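Local coordinates for protein aminotransferase class-III (Ochrobactrum anthropi, PDB 5GHG) that probably transfers amino groups between amines and carbonyl compounds through a pyridoxal-phosphate cofactor as a class-III omega-transaminase, at residues 80-85 / 326-331; 113-118 / 295-300; 264-269 / 286-291; 279-284 / 300-305. The protein carries 1 engineered substitution. One frame throughout, in Å; residues are numbered along the deposited sequence.

Contact 1: residues 80-85 / 326-331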
loop_
_atom_site.group_PDB
_atom_site.type_symbol
_atom_site.label_atom_id
_atom_site.label_comp_id
_atom_site.label_asym_id
_atom_site.label_seq_id
_atom_site.Cartn_x
_atom_site.Cartn_y
_atom_site.Cartn_z
ATOM N N LEU B 80 6.226 5.513 21.421
ATOM C CA LEU B 80 4.879 5.127 21.022
ATOM C C LEU B 80 5.004 4.507 19.630
ATOM O O LEU B 80 5.037 5.230 18.622
ATOM C CB LEU B 80 3.928 6.312 21.004
ATOM C CG LEU B 80 2.510 5.969 20.527
ATOM C CD1 LEU B 80 1.813 5.111 21.573
ATOM C CD2 LEU B 80 1.734 7.246 20.230
ATOM N N PRO B 81 5.104 3.177 19.542
ATOM C CA PRO B 81 5.381 2.564 18.230
ATOM C C PRO B 81 4.217 2.672 17.262
ATOM O O PRO B 81 4.443 2.663 16.054
ATOM C CB PRO B 81 5.692 1.098 18.581
ATOM C CG PRO B 81 4.928 0.863 19.859
ATOM C CD PRO B 81 5.023 2.175 20.618
ATOM N N PHE B 82 2.985 2.794 17.754
ATOM C CA PHE B 82 1.849 2.939 16.860
ATOM C C PHE B 82 0.663 3.516 17.591
ATOM O O PHE B 82 0.417 3.189 18.753
ATOM C CB PHE B 82 1.422 1.598 16.230
ATOM C CG PHE B 82 0.187 1.723 15.368
ATOM C CD1 PHE B 82 0.278 2.214 14.080
ATOM C CD2 PHE B 82 -1.060 1.401 15.868
ATOM C CE1 PHE B 82 -0.859 2.364 13.289
ATOM C CE2 PHE B 82 -2.196 1.543 15.090
ATOM C CZ PHE B 82 -2.098 2.017 13.802
ATOM N N TYR B 83 -0.075 4.362 16.891
ATOM C CA TYR B 83 -1.422 4.738 17.283
ATOM C C TYR B 83 -2.077 5.350 16.054
ATOM O O TYR B 83 -1.411 5.664 15.069
ATOM C CB TYR B 83 -1.434 5.695 18.483
ATOM C CG TYR B 83 -2.616 5.470 19.376
ATOM C CD1 TYR B 83 -2.703 4.329 20.159
ATOM C CD2 TYR B 83 -3.669 6.383 19.425
ATOM C CE1 TYR B 83 -3.802 4.086 20.962
ATOM C CE2 TYR B 83 -4.774 6.162 20.237
ATOM C CZ TYR B 83 -4.829 5.019 21.000
ATOM O OH TYR B 83 -5.904 4.775 21.801
ATOM N N HIS B 84 -3.394 5.494 16.123
ATOM C CA HIS B 84 -4.190 5.919 14.971
ATOM C C HIS B 84 -4.754 7.329 15.109
ATOM O O HIS B 84 -5.455 7.782 14.205
ATOM C CB HIS B 84 -5.347 4.937 14.780
ATOM C CG HIS B 84 -6.290 4.907 15.940
ATOM N ND1 HIS B 84 -5.971 4.310 17.139
ATOM C CD2 HIS B 84 -7.522 5.444 16.106
ATOM C CE1 HIS B 84 -6.972 4.461 17.987
ATOM N NE2 HIS B 84 -7.919 5.156 17.389
ATOM N N THR B 85 -4.440 8.039 16.190
ATOM C CA THR B 85 -5.325 9.092 16.678
ATOM C C THR B 85 -4.990 10.501 16.180
ATOM O O THR B 85 -5.879 11.230 15.737
ATOM C CB THR B 85 -5.360 9.075 18.211
ATOM O OG1 THR B 85 -6.456 9.880 18.663
ATOM C CG2 THR B 85 -4.019 9.593 18.789
ATOM N N SER B 326 -4.008 9.690 10.630
ATOM C CA SER B 326 -3.470 8.404 11.054
ATOM C C SER B 326 -2.249 7.933 10.254
ATOM O O SER B 326 -2.155 6.770 9.872
ATOM C CB SER B 326 -4.560 7.331 11.010
ATOM O OG SER B 326 -5.239 7.249 12.254
ATOM N N GLY B 327 -1.323 8.835 9.998
ATOM C CA GLY B 327 -0.003 8.407 9.535
ATOM C C GLY B 327 0.691 7.588 10.609
ATOM O O GLY B 327 0.378 7.677 11.800
ATOM N N HIS B 328 1.618 6.753 10.182
ATOM C CA HIS B 328 2.345 5.904 11.100
ATOM C C HIS B 328 3.419 6.718 11.823
ATOM O O HIS B 328 4.273 7.316 11.165
ATOM C CB HIS B 328 2.987 4.733 10.367
ATOM C CG HIS B 328 3.451 3.649 11.297
ATOM N ND1 HIS B 328 4.549 3.797 12.116
ATOM C CD2 HIS B 328 2.936 2.429 11.570
ATOM C CE1 HIS B 328 4.700 2.712 12.843
ATOM N NE2 HIS B 328 3.734 1.867 12.537
ATOM N N PRO B 329 3.409 6.760 13.159
ATOM C CA PRO B 329 4.301 7.701 13.858
ATOM C C PRO B 329 5.778 7.385 13.698
ATOM O O PRO B 329 6.591 8.316 13.714
ATOM C CB PRO B 329 3.860 7.591 15.326
ATOM C CG PRO B 329 3.167 6.250 15.410
ATOM C CD PRO B 329 2.515 6.046 14.089
ATOM N N VAL B 330 6.154 6.116 13.549
ATOM C CA VAL B 330 7.565 5.799 13.353
ATOM C C VAL B 330 8.014 6.260 11.969
ATOM O O VAL B 330 9.079 6.887 11.811
ATOM C CB VAL B 330 7.845 4.307 13.562
ATOM C CG1 VAL B 330 9.343 4.017 13.439
ATOM C CG2 VAL B 330 7.328 3.834 14.924
ATOM N N ALA B 331 7.218 5.962 10.952
ATOM C CA ALA B 331 7.541 6.414 9.594
ATOM C C ALA B 331 7.576 7.929 9.517
ATOM O O ALA B 331 8.469 8.502 8.874
ATOM C CB ALA B 331 6.551 5.839 8.595
#

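Contact 2: residues 113-118 / 295-300. With PMP (4'-deoxy-4'-aminopyridoxal-5'-phosphate), chain C.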
loop_
_atom_site.group_PDB
_atom_site.type_symbol
_atom_site.label_atom_id
_atom_site.label_comp_id
_atom_site.label_asym_id
_atom_site.label_seq_id
_atom_site.Cartn_x
_atom_site.Cartn_y
_atom_site.Cartn_z
ATOM N N TYR B 113 -2.253 14.832 3.918
ATOM C CA TYR B 113 -2.804 13.509 4.226
ATOM C C TYR B 113 -1.710 12.465 4.031
ATOM O O TYR B 113 -0.889 12.595 3.124
ATOM C CB TYR B 113 -3.982 13.166 3.310
ATOM C CG TYR B 113 -5.140 14.147 3.371
ATOM C CD1 TYR B 113 -5.060 15.403 2.777
ATOM C CD2 TYR B 113 -6.323 13.804 4.024
ATOM C CE1 TYR B 113 -6.134 16.294 2.843
ATOM C CE2 TYR B 113 -7.410 14.671 4.065
ATOM C CZ TYR B 113 -7.312 15.903 3.484
ATOM O OH TYR B 113 -8.373 16.769 3.569
ATOM N N PHE B 114 -1.720 11.414 4.858
ATOM C CA PHE B 114 -0.668 10.402 4.810
ATOM C C PHE B 114 -1.196 9.039 4.424
ATOM O O PHE B 114 -2.318 8.669 4.793
ATOM C CB PHE B 114 0.077 10.321 6.160
ATOM C CG PHE B 114 0.794 11.589 6.506
ATOM C CD1 PHE B 114 1.964 11.919 5.854
ATOM C CD2 PHE B 114 0.267 12.471 7.420
ATOM C CE1 PHE B 114 2.618 13.115 6.127
ATOM C CE2 PHE B 114 0.901 13.668 7.700
ATOM C CZ PHE B 114 2.087 13.989 7.063
ATOM N N THR B 115 -0.379 8.310 3.667
ATOM C CA THR B 115 -0.629 6.911 3.302
ATOM C C THR B 115 0.688 6.168 3.438
ATOM O O THR B 115 1.713 6.739 3.842
ATOM C CB THR B 115 -1.162 6.779 1.869
ATOM O OG1 THR B 115 -0.150 7.204 0.941
ATOM C CG2 THR B 115 -2.409 7.644 1.659
ATOM N N ASN B 116 0.688 4.890 3.089
ATOM C CA ASN B 116 1.929 4.148 3.092
ATOM C C ASN B 116 2.695 4.282 1.788
ATOM O O ASN B 116 3.921 4.419 1.797
ATOM C CB ASN B 116 1.654 2.674 3.394
ATOM C CG ASN B 116 0.946 2.481 4.706
ATOM O OD1 ASN B 116 1.513 2.733 5.756
ATOM N ND2 ASN B 116 -0.326 2.089 4.645
ATOM N N SER B 117 1.991 4.272 0.665
ATOM C CA SER B 117 2.620 4.192 -0.644
ATOM C C SER B 117 2.127 5.316 -1.539
ATOM O O SER B 117 1.065 5.892 -1.313
ATOM C CB SER B 117 2.303 2.839 -1.311
ATOM O OG SER B 117 0.913 2.745 -1.549
ATOM N N GLY B 118 2.900 5.581 -2.599
ATOM C CA GLY B 118 2.442 6.495 -3.634
ATOM C C GLY B 118 1.174 6.008 -4.317
ATOM O O GLY B 118 0.296 6.808 -4.649
ATOM N N PRO B 295 8.330 2.961 4.755
ATOM C CA PRO B 295 7.257 3.333 3.809
ATOM C C PRO B 295 6.396 4.447 4.387
ATOM O O PRO B 295 5.853 4.317 5.492
ATOM C CB PRO B 295 6.438 2.031 3.675
ATOM C CG PRO B 295 7.205 0.968 4.414
ATOM C CD PRO B 295 8.139 1.625 5.348
ATOM N N ILE B 296 6.269 5.534 3.641
ATOM C CA ILE B 296 5.321 6.594 3.960
ATOM C C ILE B 296 5.153 7.477 2.719
ATOM O O ILE B 296 6.098 7.701 1.964
ATOM C CB ILE B 296 5.762 7.425 5.181
ATOM C CG1 ILE B 296 4.742 8.520 5.475
ATOM C CG2 ILE B 296 7.121 8.046 4.923
ATOM C CD1 ILE B 296 4.969 9.268 6.790
ATOM N N SER B 297 3.939 7.953 2.514
ATOM C CA SER B 297 3.644 8.866 1.417
ATOM C C SER B 297 2.660 9.904 1.925
ATOM O O SER B 297 2.072 9.753 2.995
ATOM C CB SER B 297 3.081 8.125 0.206
ATOM O OG SER B 297 3.951 7.060 -0.149
ATOM N N ALA B 298 2.471 10.947 1.131
ATOM C CA ALA B 298 1.637 12.066 1.546
ATOM C C ALA B 298 1.099 12.738 0.303
ATOM O O ALA B 298 1.732 12.698 -0.758
ATOM C CB ALA B 298 2.417 13.084 2.388
ATOM N N PHE B 299 -0.059 13.366 0.437
ATOM C CA PHE B 299 -0.452 14.343 -0.570
ATOM C C PHE B 299 -0.938 15.610 0.124
ATOM O O PHE B 299 -1.440 15.573 1.255
ATOM C CB PHE B 299 -1.475 13.786 -1.557
ATOM C CG PHE B 299 -2.782 13.348 -0.939
ATOM C CD1 PHE B 299 -2.955 12.045 -0.489
ATOM C CD2 PHE B 299 -3.865 14.234 -0.872
ATOM C CE1 PHE B 299 -4.169 11.633 0.038
ATOM C CE2 PHE B 299 -5.077 13.837 -0.327
ATOM C CZ PHE B 299 -5.236 12.538 0.129
ATOM N N LEU B 300 -0.724 16.734 -0.546
ATOM C CA LEU B 300 -1.171 18.041 -0.088
ATOM C C LEU B 300 -2.304 18.513 -0.987
ATOM O O LEU B 300 -2.288 18.258 -2.204
ATOM C CB LEU B 300 -0.029 19.049 -0.156
ATOM C CG LEU B 300 1.122 18.834 0.839
ATOM C CD1 LEU B 300 2.358 19.560 0.356
ATOM C CD2 LEU B 300 0.687 19.396 2.167
HETATM N N1 PMP C . 3.878 7.875 -8.740
HETATM C C2 PMP C . 5.130 7.856 -9.274
HETATM C C2A PMP C . 5.561 8.998 -10.145
HETATM C C3 PMP C . 6.007 6.772 -9.052
HETATM O O3 PMP C . 7.222 6.777 -9.687
HETATM C C4 PMP C . 5.593 5.696 -8.212
HETATM C C4A PMP C . 6.492 4.527 -7.847
HETATM N N4A PMP C . 7.319 4.035 -8.919
HETATM C C5 PMP C . 4.286 5.765 -7.661
HETATM C C6 PMP C . 3.483 6.873 -7.883
HETATM C C5A PMP C . 3.724 4.676 -6.799
HETATM O O4P PMP C . 4.407 4.634 -5.544
HETATM P P PMP C . 4.445 3.222 -4.710
HETATM O O1P PMP C . 3.061 2.688 -4.618
HETATM O O2P PMP C . 5.031 3.620 -3.367
HETATM O O3P PMP C . 5.318 2.240 -5.460
HETATM O O HOH W 1 3.390 4.778 6.757
#

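Contact 3: residues 264-269 / 286-291. With PMP (4'-deoxy-4'-aminopyridoxal-5'-phosphate), chain C.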
loop_
_atom_site.group_PDB
_atom_site.type_symbol
_atom_site.label_atom_id
_atom_site.label_comp_id
_atom_site.label_asym_id
_atom_site.label_seq_id
_atom_site.Cartn_x
_atom_site.Cartn_y
_atom_site.Cartn_z
ATOM N N PHE B 264 11.710 16.661 -3.407
ATOM C CA PHE B 264 12.827 16.748 -2.466
ATOM C C PHE B 264 14.184 16.750 -3.152
ATOM O O PHE B 264 15.117 16.101 -2.697
ATOM C CB PHE B 264 12.705 15.651 -1.400
ATOM C CG PHE B 264 11.368 15.665 -0.707
ATOM C CD1 PHE B 264 11.056 16.681 0.188
ATOM C CD2 PHE B 264 10.390 14.741 -1.021
ATOM C CE1 PHE B 264 9.794 16.728 0.794
ATOM C CE2 PHE B 264 9.136 14.776 -0.429
ATOM C CZ PHE B 264 8.837 15.774 0.476
ATOM N N GLY B 265 14.312 17.527 -4.231
ATOM C CA GLY B 265 15.612 17.890 -4.789
ATOM C C GLY B 265 16.035 17.177 -6.059
ATOM O O GLY B 265 17.088 17.502 -6.606
ATOM N N ARG B 266 15.231 16.256 -6.575
ATOM C CA ARG B 266 15.666 15.406 -7.677
ATOM C C ARG B 266 15.921 16.191 -8.968
ATOM O O ARG B 266 16.801 15.817 -9.745
ATOM C CB ARG B 266 14.633 14.305 -7.914
ATOM C CG ARG B 266 14.930 13.375 -9.081
ATOM C CD ARG B 266 16.302 12.763 -8.960
ATOM N NE ARG B 266 16.489 12.010 -7.718
ATOM C CZ ARG B 266 17.633 11.434 -7.367
ATOM N NH1 ARG B 266 18.702 11.543 -8.162
ATOM N NH2 ARG B 266 17.718 10.774 -6.242
ATOM N N THR B 267 15.166 17.260 -9.227
ATOM C CA THR B 267 15.225 17.912 -10.542
ATOM C C THR B 267 15.992 19.237 -10.524
ATOM O O THR B 267 15.918 19.994 -11.495
ATOM C CB THR B 267 13.824 18.129 -11.118
ATOM O OG1 THR B 267 13.127 19.121 -10.346
ATOM C CG2 THR B 267 13.043 16.830 -11.111
ATOM N N GLY B 268 16.742 19.517 -9.462
ATOM C CA GLY B 268 17.479 20.758 -9.353
ATOM C C GLY B 268 16.779 21.817 -8.537
ATOM O O GLY B 268 17.349 22.888 -8.302
ATOM N N ASN B 269 15.541 21.559 -8.139
ATOM C CA ASN B 269 14.843 22.380 -7.156
ATOM C C ASN B 269 14.200 21.432 -6.156
ATOM O O ASN B 269 14.172 20.213 -6.364
ATOM C CB ASN B 269 13.796 23.270 -7.830
ATOM C CG ASN B 269 14.430 24.329 -8.703
ATOM O OD1 ASN B 269 14.923 25.322 -8.202
ATOM N ND2 ASN B 269 14.451 24.100 -10.011
ATOM N N SER B 286 6.301 10.843 -2.132
ATOM C CA SER B 286 6.725 9.630 -1.460
ATOM C C SER B 286 8.241 9.500 -1.592
ATOM O O SER B 286 8.928 10.498 -1.841
ATOM C CB SER B 286 6.004 8.408 -2.034
ATOM O OG SER B 286 6.349 7.227 -1.309
ATOM N N LYS B 287 8.765 8.292 -1.419
ATOM C CA LYS B 287 10.151 7.990 -1.797
ATOM C C LYS B 287 11.160 8.851 -1.069
ATOM O O LYS B 287 11.513 8.541 0.078
ATOM C CB LYS B 287 10.329 8.118 -3.304
ATOM C CG LYS B 287 9.752 6.935 -4.082
ATOM C CD LYS B 287 10.061 7.095 -5.568
ATOM C CE LYS B 287 9.117 6.263 -6.419
ATOM N NZ LYS B 287 9.598 4.925 -6.719
ATOM N N GLN B 288 11.645 9.933 -1.704
ATOM C CA GLN B 288 12.666 10.723 -1.028
ATOM C C GLN B 288 12.129 11.424 0.212
ATOM O O GLN B 288 12.921 11.948 0.990
ATOM C CB GLN B 288 13.299 11.758 -1.973
ATOM C CG GLN B 288 13.990 11.126 -3.176
ATOM C CD GLN B 288 15.062 12.005 -3.798
ATOM O OE1 GLN B 288 16.197 11.562 -3.987
ATOM N NE2 GLN B 288 14.713 13.246 -4.131
ATOM N N LEU B 289 10.810 11.455 0.396
ATOM C CA LEU B 289 10.228 11.933 1.646
ATOM C C LEU B 289 10.875 11.263 2.858
ATOM O O LEU B 289 11.152 11.913 3.873
ATOM C CB LEU B 289 8.720 11.664 1.627
ATOM C CG LEU B 289 7.898 11.992 2.864
ATOM C CD1 LEU B 289 7.978 13.480 3.174
ATOM C CD2 LEU B 289 6.443 11.553 2.670
ATOM N N SER B 290 11.147 9.960 2.765
ATOM C CA SER B 290 11.824 9.239 3.832
ATOM C C SER B 290 13.108 8.577 3.361
ATOM O O SER B 290 13.693 7.769 4.109
ATOM C CB SER B 290 10.891 8.182 4.443
ATOM O OG SER B 290 10.686 7.108 3.514
ATOM N N SER B 291 13.555 8.878 2.141
ATOM C CA SER B 291 14.618 8.118 1.478
ATOM C C SER B 291 14.316 6.619 1.457
ATOM O O SER B 291 15.229 5.787 1.415
ATOM C CB SER B 291 15.986 8.389 2.136
ATOM O OG SER B 291 16.387 9.723 1.882
HETATM N N1 PMP C . 3.878 7.875 -8.740
HETATM C C2 PMP C . 5.130 7.856 -9.274
HETATM C C2A PMP C . 5.561 8.998 -10.145
HETATM C C3 PMP C . 6.007 6.772 -9.052
HETATM O O3 PMP C . 7.222 6.777 -9.687
HETATM C C4 PMP C . 5.593 5.696 -8.212
HETATM C C4A PMP C . 6.492 4.527 -7.847
HETATM N N4A PMP C . 7.319 4.035 -8.919
HETATM C C5 PMP C . 4.286 5.765 -7.661
HETATM C C6 PMP C . 3.483 6.873 -7.883
HETATM C C5A PMP C . 3.724 4.676 -6.799
HETATM O O4P PMP C . 4.407 4.634 -5.544
HETATM P P PMP C . 4.445 3.222 -4.710
HETATM O O1P PMP C . 3.061 2.688 -4.618
HETATM O O2P PMP C . 5.031 3.620 -3.367
HETATM O O3P PMP C . 5.318 2.240 -5.460
#

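Contact 4: residues 279-284 / 300-305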
loop_
_atom_site.group_PDB
_atom_site.type_symbol
_atom_site.label_atom_id
_atom_site.label_comp_id
_atom_site.label_asym_id
_atom_site.label_seq_id
_atom_site.Cartn_x
_atom_site.Cartn_y
_atom_site.Cartn_z
ATOM N N LYS B 279 1.616 24.784 -11.224
ATOM C CA LYS B 279 0.839 25.336 -10.120
ATOM C C LYS B 279 -0.248 24.329 -9.768
ATOM O O LYS B 279 -1.423 24.540 -10.054
ATOM C CB LYS B 279 0.249 26.705 -10.492
ATOM C CG LYS B 279 1.330 27.742 -10.743
ATOM C CD LYS B 279 0.766 29.147 -10.924
ATOM C CE LYS B 279 1.904 30.169 -11.034
ATOM N NZ LYS B 279 1.437 31.462 -11.625
ATOM N N PRO B 280 0.136 23.207 -9.143
ATOM C CA PRO B 280 -0.839 22.157 -8.869
ATOM C C PRO B 280 -1.833 22.540 -7.785
ATOM O O PRO B 280 -1.532 23.329 -6.886
ATOM C CB PRO B 280 0.031 20.980 -8.416
ATOM C CG PRO B 280 1.271 21.627 -7.854
ATOM C CD PRO B 280 1.497 22.838 -8.734
ATOM N N ASP B 281 -3.022 21.941 -7.872
ATOM C CA ASP B 281 -3.995 21.986 -6.787
ATOM C C ASP B 281 -3.757 20.897 -5.748
ATOM O O ASP B 281 -4.145 21.063 -4.584
ATOM C CB ASP B 281 -5.413 21.835 -7.349
ATOM C CG ASP B 281 -5.766 22.929 -8.332
ATOM O OD1 ASP B 281 -6.034 24.049 -7.866
ATOM O OD2 ASP B 281 -5.757 22.673 -9.568
ATOM N N ILE B 282 -3.149 19.795 -6.171
ATOM C CA ILE B 282 -2.875 18.624 -5.351
ATOM C C ILE B 282 -1.446 18.181 -5.671
ATOM O O ILE B 282 -1.061 18.125 -6.844
ATOM C CB ILE B 282 -3.879 17.487 -5.637
ATOM C CG1 ILE B 282 -5.321 17.958 -5.403
ATOM C CG2 ILE B 282 -3.557 16.211 -4.812
ATOM C CD1 ILE B 282 -6.370 16.900 -5.752
ATOM N N LEU B 283 -0.668 17.858 -4.642
ATOM C CA LEU B 283 0.727 17.457 -4.825
ATOM C C LEU B 283 0.954 16.147 -4.071
ATOM O O LEU B 283 0.663 16.071 -2.880
ATOM C CB LEU B 283 1.690 18.539 -4.326
ATOM C CG LEU B 283 3.152 18.391 -4.723
ATOM C CD1 LEU B 283 3.808 19.759 -4.816
ATOM C CD2 LEU B 283 3.911 17.507 -3.741
ATOM N N VAL B 284 1.488 15.138 -4.764
ATOM C CA VAL B 284 1.658 13.787 -4.226
ATOM C C VAL B 284 3.144 13.526 -4.031
ATOM O O VAL B 284 3.955 13.786 -4.935
ATOM C CB VAL B 284 1.030 12.726 -5.140
ATOM C CG1 VAL B 284 1.095 11.330 -4.473
ATOM C CG2 VAL B 284 -0.422 13.078 -5.538
ATOM N N LEU B 300 -0.724 16.734 -0.546
ATOM C CA LEU B 300 -1.171 18.041 -0.088
ATOM C C LEU B 300 -2.304 18.513 -0.987
ATOM O O LEU B 300 -2.288 18.258 -2.204
ATOM C CB LEU B 300 -0.029 19.049 -0.156
ATOM C CG LEU B 300 1.122 18.834 0.839
ATOM C CD1 LEU B 300 2.358 19.560 0.356
ATOM C CD2 LEU B 300 0.687 19.396 2.167
ATOM N N ILE B 301 -3.269 19.223 -0.404
ATOM C CA ILE B 301 -4.319 19.844 -1.199
ATOM C C ILE B 301 -4.428 21.313 -0.830
ATOM O O ILE B 301 -4.180 21.707 0.320
ATOM C CB ILE B 301 -5.686 19.138 -1.022
ATOM C CG1 ILE B 301 -6.187 19.308 0.397
ATOM C CG2 ILE B 301 -5.574 17.651 -1.365
ATOM C CD1 ILE B 301 -7.579 18.752 0.598
ATOM N N ASN B 302 -4.815 22.131 -1.806
ATOM C CA ASN B 302 -4.925 23.557 -1.534
ATOM C C ASN B 302 -6.328 23.884 -1.023
ATOM O O ASN B 302 -7.178 22.998 -0.830
ATOM C CB ASN B 302 -4.523 24.370 -2.753
ATOM C CG ASN B 302 -5.461 24.199 -3.930
ATOM O OD1 ASN B 302 -6.508 23.576 -3.825
ATOM N ND2 ASN B 302 -5.094 24.780 -5.053
ATOM N N GLU B 303 -6.574 25.170 -0.763
ATOM C CA GLU B 303 -7.852 25.564 -0.188
ATOM C C GLU B 303 -8.996 25.376 -1.195
ATOM O O GLU B 303 -10.100 24.984 -0.814
ATOM C CB GLU B 303 -7.784 27.017 0.294
ATOM C CG GLU B 303 -9.032 27.477 1.050
ATOM C CD GLU B 303 -9.261 26.704 2.345
ATOM O OE1 GLU B 303 -10.429 26.586 2.753
ATOM O OE2 GLU B 303 -8.274 26.200 2.960
ATOM N N ARG B 304 -8.730 25.635 -2.469
ATOM C CA ARG B 304 -9.713 25.390 -3.509
ATOM C C ARG B 304 -10.258 23.966 -3.431
ATOM O O ARG B 304 -11.468 23.746 -3.491
ATOM C CB ARG B 304 -9.085 25.647 -4.882
ATOM C CG ARG B 304 -9.951 25.307 -6.083
ATOM C CD ARG B 304 -9.113 25.316 -7.337
ATOM N NE ARG B 304 -9.896 25.111 -8.552
ATOM C CZ ARG B 304 -9.371 24.973 -9.762
ATOM N NH1 ARG B 304 -8.051 24.998 -9.922
ATOM N NH2 ARG B 304 -10.165 24.806 -10.810
ATOM N N VAL B 305 -9.361 22.980 -3.280
ATOM C CA VAL B 305 -9.795 21.599 -3.154
ATOM C C VAL B 305 -10.458 21.362 -1.815
ATOM O O VAL B 305 -11.503 20.708 -1.735
ATOM C CB VAL B 305 -8.606 20.641 -3.372
ATOM C CG1 VAL B 305 -9.007 19.194 -3.098
ATOM C CG2 VAL B 305 -8.050 20.794 -4.786
HETATM O O HOH W 2 -5.525 24.548 -11.244
#

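Contact 1: residues 80-85 / 326-331
Phe82 brings the CD1 corner of its ring to His328, with CD1 3.7 Å from His328 CD2, which lies near the plane of the phenyl ring at its edge. The two ring planes are inclined at 47°, an oblique pairing at the capped start of helix 329-344. His328 is the N-cap: its ND1 accepts from Val330 N at 3.2 Å, with the donor a little off the imidazole plane. The second ring nitrogen, NE2, is hydrogen-bonded to Ser292 O of the second subunit, so the cap also belongs to the dimer interface, and a neutral ring protonated at NE2 would suit both bonds. Pro329 fits the first turn of a helix, where its missing N-H costs nothing, and its CG rests on the backbone of Phe82, 3.8 Å from Phe82 CA. An alanine in place of His328 is likely to leave Val330 N without its capping acceptor, Ser292 O of the second subunit without its donor, and a gap beside the phenyl ring. Pro81 O is buried with no hydrogen-bonding partner, and carbon atoms crowd it instead: His328 CE1 at 3.2 Å and Val330 CG2 at 3.3 Å.

Contact 2: residues 113-118 / 295-300
Tyr113 N gives its hydrogen to Phe299 O at 2.9 Å and 165°, and Phe299 N returns the bond to Tyr113 O. Thr115 and Ser297 form the next such antiparallel pair, with Phe114 and Ala298 as the non-hydrogen-bonded pair between them. Here Ala298 CA comes within 3.0 Å of Tyr113 O, and the small CB of Ala298 leaves space for the Phe114 ring, whose CD1 lies 3.7 Å from it. On the other face of the sheet, Phe299 puts its ring between its own N and carbonyl carbon (chi1 61°), swinging it under Tyr113, whose CB sits over the face, 3.7 Å from the ring centroid. The two rings are nearly parallel yet slid so far apart that they barely overlap. A serine in place of Phe299 would probably leave Tyr113 CB and helix 118-135, at Thr124 and Val125, facing a gap. Beyond the strand, Gly118 N donates to PMP O2P at 3.0 Å; a side chain there would collide with the cofactor's O4P, so glycine suits the place. A strand leading into a helix whose N-terminus receives the phosphate, beside the one antiparallel strand of the large sheet, is characteristic of fold-type I PLP enzymes.

Contact 3: residues 264-269 / 286-291
The two segments meet as loops without backbone pairing, Phe264 CA coming within 6.2 Å of Gln288 CA. Phe264 and Gly265, both at positive phi, open into a type I turn from Gly265 to Gly268, and a CB on Gly265 would jam against the preceding carbonyl oxygen. In the other segment, 288-289 is a short 3-10 turn, with Leu289 N bonded back to Ser286 O. The Phe264 ring lies alongside the Leu289 side chain, CZ of the phenylalanine 3.6 Å from Leu289 CD1, and helices 93-104 and 329-344 pack on both residues, a setting that suits large apolar groups. Gln288 reaches out, extended, to meet Arg266, which crosses it after bends at chi2 and chi3. Arg266 NH2 donates to Gln288 OE1 at 2.8 Å, coming from 42° above the carbonyl plane. The glutamine's NE2 is tied as well, to Gly263 O, while Arg266 NH1 bonds to Pro427 O and Leu379 O. Thus neutral oxygens receive the buried guanidinium, and the amide is fixed in its rotation. Next to this glutamine stands Lys287, the Schiff-base lysine expected from the family; its NZ lies 3.3 Å from PMP N4A, consistent with a lysine released once the cofactor carries the amino group.

Contact 4: residues 279-284 / 300-305
Asp281 OD1 is gripped from two directions: Asn302 ND2 reaches its anti side at 3.1 Å, and Arg304 NH1 its syn side at 3.0 Å, the latter as a salt bridge. Neither partner lies flat with the carboxylate; the amide and guanidinium planes are turned 75° and 77° from it. The other oxygen, OD2, takes the N-H of Leu255, so the negative charge is shared among several donors, which would be expected to stabilise it although the residue is buried. Asn302 also caps the helix that follows, 303-306, its OD1 accepting from Val305 N at 3.0 Å, while its own N donates to Asp281 O. Asparagine suits this spot because one amide can accept and donate at once. The strands of this beta hairpin, 282-285 and 297-301, run antiparallel: Leu283 and Leu300 exchange two backbone bonds, the shorter from Leu300 N to Leu283 O at 2.8 Å. The packed side is apolar. Beta-branched Ile282 and Ile301 suit the strands, Ile282 CG1 meeting Ile301 CG2 at 4.1 Å; from the helix Val305 CG2 packs onto Ile282 CG1 at 4.0 Å, and helix 118-135 covers Ile282 through Val125. The solvent side looks different. There Arg304, extended from CG to NE, lies on the exposed surface, and a water at the edge of its guanidinium bonds to Asp281 OD2 and, weakly, to Arg304 NH1.

In the fold
Contacts 2 and 4 build neighbouring parts of one seven-stranded sheet: strand 297-301 pairs with 111-115 in contact 2 and with 282-285 in contact 4, sharing Leu300, their centres about 14 Å apart. The segments of contact 3 follow strands 254-258 and 282-285; its centre is also about 14 Å from that of contact 2, and a probable hydrogen bond joins Ser286 to Ser297. Both reach PMP, from its phosphate and its amino end. Contact 1 lies about 13 Å from contact 2 between centres and touches it through Ala331, at the start of helix 329-344. Contact 1 encloses the others along the chain, and contacts 1 and 2 both touch the second subunit.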